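Local coordinates for phage-related conserved hypothetical protein, BB2244 (Bordetella bronchiseptica, PDB 2BDV), which is of unknown function but belongs to the SRAP family, whose characterised members form covalent crosslinks with abasic sites in single-stranded DNA, at residues C2-Q7 against G101-K106; Y119-D124 against T198-Y203. All coordinates share one frame; numbering follows the deposited sequence.

Both contacts belong to one antiparallel four-stranded sheet, ordered 5-7, 101-107, 116-123, 201-204, and each joins an outermost strand to an inner one. The two inner strands are consecutive in the chain and neighbours in the sheet, so backbone bonding carries straight from contact 1 to contact 2. Contact 1 is buried: every touching residue is enclosed, only a short piece of segment 2-7 is regular strand, and aromatic packing, an arginine and a water supplement two direct backbone bonds. Contact 2 lies nearer the surface, with more regular pairing through four backbone bonds; two of its large aromatic residues, W202 and Y203, are exposed. The centres of contact 1 and contact 2 stand about 11 Å apart.

Contact 1: C2-Q7 against G101-K106; sequences CGRIAQ and GWYEWK
The flexible side chain of R4 runs alongside Y103 and on to W105. CG lies anti to the backbone N (chi1 -155°), 3.6 Å from CD1 of Y103; further bends at chi2 and chi3 bring the guanidinium to W105, whose CH2 sits over the centre of one guanidinium face, 3.6 Å from R4 CZ. The two planes are inclined by 54°, so this is no parallel stack. A long, jointed arginine suits the place: its aliphatic part packs on Y103 while its charged end meets W105 and reaches V209 O and N35 OD1. W105 NE1 bonds to G210 O and Y103 OH to Y34 O. On one face of the sheet W102 shares its side with I5, W102 CB lying 4.0 Å from I5 CG2. Its chi1 of 70° sets the indole obliquely beside the sulfur of C2, and C2 SG is 3.9 Å from W102 CB. W102 NE1 gives E104 OE1 a nearly straight 2.9 Å bond. Y103 N donates to R4 O and A6 N to G101 O, and a water bridges G3 N to Y103 O. With C2 N bonded to D163 OD2 and its backbone to R164, this is consistent with a defined place for C2, the reactive cysteine in characterised SRAP relatives.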
# COMPACT_ATOMS: atom_id res chain seq x y z
N CYS A 2 -4.21 7.04 1.16
CA CYS A 2 -2.85 6.59 1.53
C CYS A 2 -1.85 7.20 0.55
O CYS A 2 -1.53 6.59 -0.46
CB CYS A 2 -2.77 5.07 1.48
SG CYS A 2 -1.61 4.41 2.69
N GLY A 3 -1.37 8.39 0.85
CA GLY A 3 -0.45 9.04 -0.06
C GLY A 3 1.00 9.04 0.39
O GLY A 3 1.87 9.49 -0.34
N ARG A 4 1.25 8.50 1.57
CA ARG A 4 2.59 8.47 2.12
C ARG A 4 2.69 7.33 3.12
O ARG A 4 1.78 7.12 3.93
CB ARG A 4 2.87 9.80 2.82
CG ARG A 4 4.33 10.19 2.92
CD ARG A 4 4.86 10.68 1.57
NE ARG A 4 4.12 11.84 1.06
CZ ARG A 4 4.20 13.08 1.54
NH1 ARG A 4 3.48 14.05 1.00
NH2 ARG A 4 4.99 13.34 2.57
N ILE A 5 3.79 6.58 3.08
CA ILE A 5 3.97 5.48 4.03
C ILE A 5 5.37 5.55 4.64
O ILE A 5 6.20 6.38 4.25
CB ILE A 5 3.85 4.09 3.36
CG1 ILE A 5 4.91 3.94 2.27
CG2 ILE A 5 2.43 3.88 2.86
CD1 ILE A 5 5.02 2.53 1.68
N ALA A 6 5.62 4.67 5.60
CA ALA A 6 6.91 4.61 6.26
C ALA A 6 7.43 3.17 6.32
O ALA A 6 6.71 2.26 6.72
CB ALA A 6 6.82 5.19 7.67
N GLN A 7 8.68 2.98 5.88
CA GLN A 7 9.34 1.68 5.92
C GLN A 7 10.65 1.89 6.67
O GLN A 7 11.70 2.18 6.07
CB GLN A 7 9.63 1.15 4.51
CG GLN A 7 8.38 0.73 3.73
CD GLN A 7 8.70 0.08 2.39
OE1 GLN A 7 9.69 0.42 1.74
NE2 GLN A 7 7.85 -0.86 1.97
N GLY A 101 3.88 2.17 9.14
CA GLY A 101 2.76 3.09 9.28
C GLY A 101 2.56 3.97 8.04
O GLY A 101 3.26 3.81 7.04
N TRP A 102 1.60 4.89 8.10
CA TRP A 102 1.35 5.77 6.96
C TRP A 102 0.91 7.15 7.45
O TRP A 102 0.65 7.34 8.65
CB TRP A 102 0.28 5.15 6.03
CG TRP A 102 -1.13 5.12 6.58
CD1 TRP A 102 -2.12 6.04 6.35
CD2 TRP A 102 -1.70 4.14 7.47
NE1 TRP A 102 -3.26 5.69 7.04
CE2 TRP A 102 -3.03 4.54 7.73
CE3 TRP A 102 -1.20 2.97 8.06
CZ2 TRP A 102 -3.88 3.80 8.57
CZ3 TRP A 102 -2.05 2.24 8.90
CH2 TRP A 102 -3.38 2.66 9.14
N TYR A 103 0.84 8.11 6.54
CA TYR A 103 0.45 9.46 6.92
C TYR A 103 -0.84 9.93 6.28
O TYR A 103 -1.14 9.58 5.15
CB TYR A 103 1.55 10.45 6.56
CG TYR A 103 2.93 10.12 7.07
CD1 TYR A 103 3.75 9.22 6.38
CD2 TYR A 103 3.42 10.72 8.22
CE1 TYR A 103 5.03 8.94 6.83
CE2 TYR A 103 4.70 10.45 8.67
CZ TYR A 103 5.50 9.56 7.97
OH TYR A 103 6.78 9.30 8.42
N GLU A 104 -1.59 10.74 7.03
CA GLU A 104 -2.82 11.35 6.56
C GLU A 104 -2.80 12.79 7.09
O GLU A 104 -2.39 13.03 8.22
CB GLU A 104 -4.06 10.64 7.13
CG GLU A 104 -4.23 9.20 6.67
CD GLU A 104 -5.43 8.54 7.30
OE1 GLU A 104 -5.60 7.32 7.14
OE2 GLU A 104 -6.22 9.26 7.95
N TRP A 105 -3.23 13.73 6.26
CA TRP A 105 -3.25 15.13 6.64
C TRP A 105 -4.66 15.56 7.05
O TRP A 105 -5.64 15.34 6.32
CB TRP A 105 -2.76 15.99 5.48
CG TRP A 105 -1.27 15.90 5.27
CD1 TRP A 105 -0.33 16.86 5.57
CD2 TRP A 105 -0.55 14.79 4.74
NE1 TRP A 105 0.93 16.41 5.25
CE2 TRP A 105 0.83 15.15 4.74
CE3 TRP A 105 -0.92 13.53 4.26
CZ2 TRP A 105 1.82 14.28 4.27
CZ3 TRP A 105 0.08 12.66 3.79
CH2 TRP A 105 1.43 13.05 3.81
N LYS A 106 -4.76 16.16 8.23
CA LYS A 106 -6.03 16.61 8.77
C LYS A 106 -6.25 18.07 8.42
O LYS A 106 -5.51 18.94 8.87
CB LYS A 106 -6.03 16.42 10.28
CG LYS A 106 -7.34 16.78 10.98
CD LYS A 106 -8.47 15.89 10.52
CE LYS A 106 -9.73 16.09 11.37
NZ LYS A 106 -9.52 15.70 12.80
O HOH W 1 -2.31 10.24 2.95

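Contact 2: Y119-D124 against T198-Y203; sequences YYIHGD and TAFSWY
Y203 has the most surface buried here, its ring standing beside that of Y120 with both side chains pointing the same way. Y120 CB lies over one face of the Y203 ring, towards its rim, and Y120 CD2 is 3.5 Å from Y203 CZ; with planes 62° apart the pair is oblique rather than stacked. Broad, flat tyrosines suit this place because they cover the sheet while keeping a hydroxyl at the far end, and Y203 OH makes a weak hydrogen bond to Y34 OH. H122 extends the same face. Its chi1 of 69° swings the imidazole over S201, while Y203 CE1 meets the ring edge 4.1 Å from H122 CD2. An imidazole suits this partly exposed place: it offers a flat face to S201 O and an N-H to G123 O, the 2.7 Å bond from H122 ND1 to G123 O fixing its rotation. On the other face I121 CG1 packs 3.8 Å from W202 CB, and I121 CG2 reaches F200 CB. In the backbone, Y120 and Y203 exchange two bonds, as do H122 and S201, with I121 and W202 the non-hydrogen-bonded pair between them. This is regular antiparallel pairing, here adding the outermost strand 201-204 to the four-stranded sheet of an SRAP-family domain.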
# COMPACT_ATOMS: atom_id res chain seq x y z
N TYR A 119 -0.51 13.56 10.28
CA TYR A 119 -0.54 12.58 11.37
C TYR A 119 0.16 11.30 10.93
O TYR A 119 0.17 10.96 9.74
CB TYR A 119 -1.99 12.23 11.77
CG TYR A 119 -2.67 13.26 12.63
CD1 TYR A 119 -3.23 14.41 12.07
CD2 TYR A 119 -2.73 13.11 14.02
CE1 TYR A 119 -3.81 15.39 12.87
CE2 TYR A 119 -3.31 14.08 14.82
CZ TYR A 119 -3.84 15.22 14.25
OH TYR A 119 -4.38 16.21 15.05
N TYR A 120 0.76 10.59 11.88
CA TYR A 120 1.41 9.32 11.58
C TYR A 120 0.57 8.22 12.26
O TYR A 120 0.31 8.31 13.45
CB TYR A 120 2.85 9.29 12.12
CG TYR A 120 3.54 7.95 11.92
CD1 TYR A 120 3.75 7.44 10.65
CD2 TYR A 120 3.97 7.20 13.01
CE1 TYR A 120 4.36 6.22 10.45
CE2 TYR A 120 4.59 5.96 12.83
CZ TYR A 120 4.78 5.48 11.54
OH TYR A 120 5.39 4.26 11.31
N ILE A 121 0.14 7.22 11.49
CA ILE A 121 -0.68 6.11 12.00
C ILE A 121 0.12 4.81 11.96
O ILE A 121 0.81 4.54 10.98
CB ILE A 121 -1.97 5.86 11.13
CG1 ILE A 121 -2.82 7.12 11.02
CG2 ILE A 121 -2.84 4.81 11.79
CD1 ILE A 121 -2.34 8.10 10.02
N HIS A 122 0.02 4.00 13.01
CA HIS A 122 0.76 2.74 13.03
C HIS A 122 0.12 1.68 13.93
O HIS A 122 -0.86 1.94 14.62
CB HIS A 122 2.20 2.99 13.49
CG HIS A 122 2.30 3.39 14.93
ND1 HIS A 122 2.17 2.49 15.96
CD2 HIS A 122 2.45 4.61 15.50
CE1 HIS A 122 2.23 3.14 17.11
NE2 HIS A 122 2.40 4.42 16.86
N GLY A 123 0.70 0.49 13.91
CA GLY A 123 0.21 -0.61 14.73
C GLY A 123 1.30 -1.01 15.72
O GLY A 123 2.21 -0.23 15.98
N ASP A 124 1.19 -2.22 16.26
CA ASP A 124 2.15 -2.74 17.22
C ASP A 124 3.25 -3.54 16.53
O ASP A 124 4.16 -4.06 17.17
CB ASP A 124 1.42 -3.62 18.24
CG ASP A 124 0.40 -2.84 19.06
OD1 ASP A 124 -0.62 -3.42 19.47
OD2 ASP A 124 0.64 -1.64 19.30
N THR A 198 -9.18 -0.31 15.66
CA THR A 198 -8.84 -0.57 17.06
C THR A 198 -7.44 -1.17 17.23
O THR A 198 -6.98 -1.40 18.35
CB THR A 198 -9.87 -1.53 17.73
OG1 THR A 198 -9.75 -2.83 17.15
CG2 THR A 198 -11.31 -1.04 17.52
N ALA A 199 -6.75 -1.43 16.11
CA ALA A 199 -5.41 -2.01 16.16
C ALA A 199 -4.31 -0.98 15.91
O ALA A 199 -3.12 -1.29 15.99
CB ALA A 199 -5.30 -3.14 15.14
N PHE A 200 -4.73 0.25 15.61
CA PHE A 200 -3.80 1.34 15.32
C PHE A 200 -3.90 2.51 16.29
O PHE A 200 -4.94 2.76 16.89
CB PHE A 200 -4.05 1.89 13.91
CG PHE A 200 -4.19 0.85 12.85
CD1 PHE A 200 -5.45 0.44 12.42
CD2 PHE A 200 -3.07 0.27 12.28
CE1 PHE A 200 -5.59 -0.53 11.43
CE2 PHE A 200 -3.20 -0.70 11.30
CZ PHE A 200 -4.46 -1.10 10.87
N SER A 201 -2.79 3.23 16.43
CA SER A 201 -2.74 4.42 17.26
C SER A 201 -2.07 5.44 16.35
O SER A 201 -1.49 5.07 15.33
CB SER A 201 -1.90 4.18 18.53
OG SER A 201 -0.55 3.87 18.21
N TRP A 202 -2.15 6.73 16.68
CA TRP A 202 -1.54 7.75 15.84
C TRP A 202 -1.25 9.03 16.60
O TRP A 202 -1.82 9.27 17.66
CB TRP A 202 -2.45 8.06 14.65
CG TRP A 202 -3.84 8.42 15.03
CD1 TRP A 202 -4.29 9.66 15.42
CD2 TRP A 202 -4.96 7.54 15.12
NE1 TRP A 202 -5.63 9.59 15.73
CE2 TRP A 202 -6.06 8.30 15.55
CE3 TRP A 202 -5.14 6.17 14.86
CZ2 TRP A 202 -7.33 7.74 15.75
CZ3 TRP A 202 -6.40 5.61 15.05
CH2 TRP A 202 -7.48 6.40 15.49
N TYR A 203 -0.36 9.84 16.05
CA TYR A 203 -0.02 11.11 16.68
C TYR A 203 0.32 12.15 15.61
O TYR A 203 0.65 11.81 14.47
CB TYR A 203 1.16 10.94 17.65
CG TYR A 203 2.40 10.30 17.06
CD1 TYR A 203 2.59 8.91 17.12
CD2 TYR A 203 3.35 11.07 16.41
CE1 TYR A 203 3.71 8.32 16.54
CE2 TYR A 203 4.47 10.49 15.82
CZ TYR A 203 4.65 9.12 15.89
OH TYR A 203 5.76 8.56 15.30
O HOH W 2 -1.50 -3.95 14.87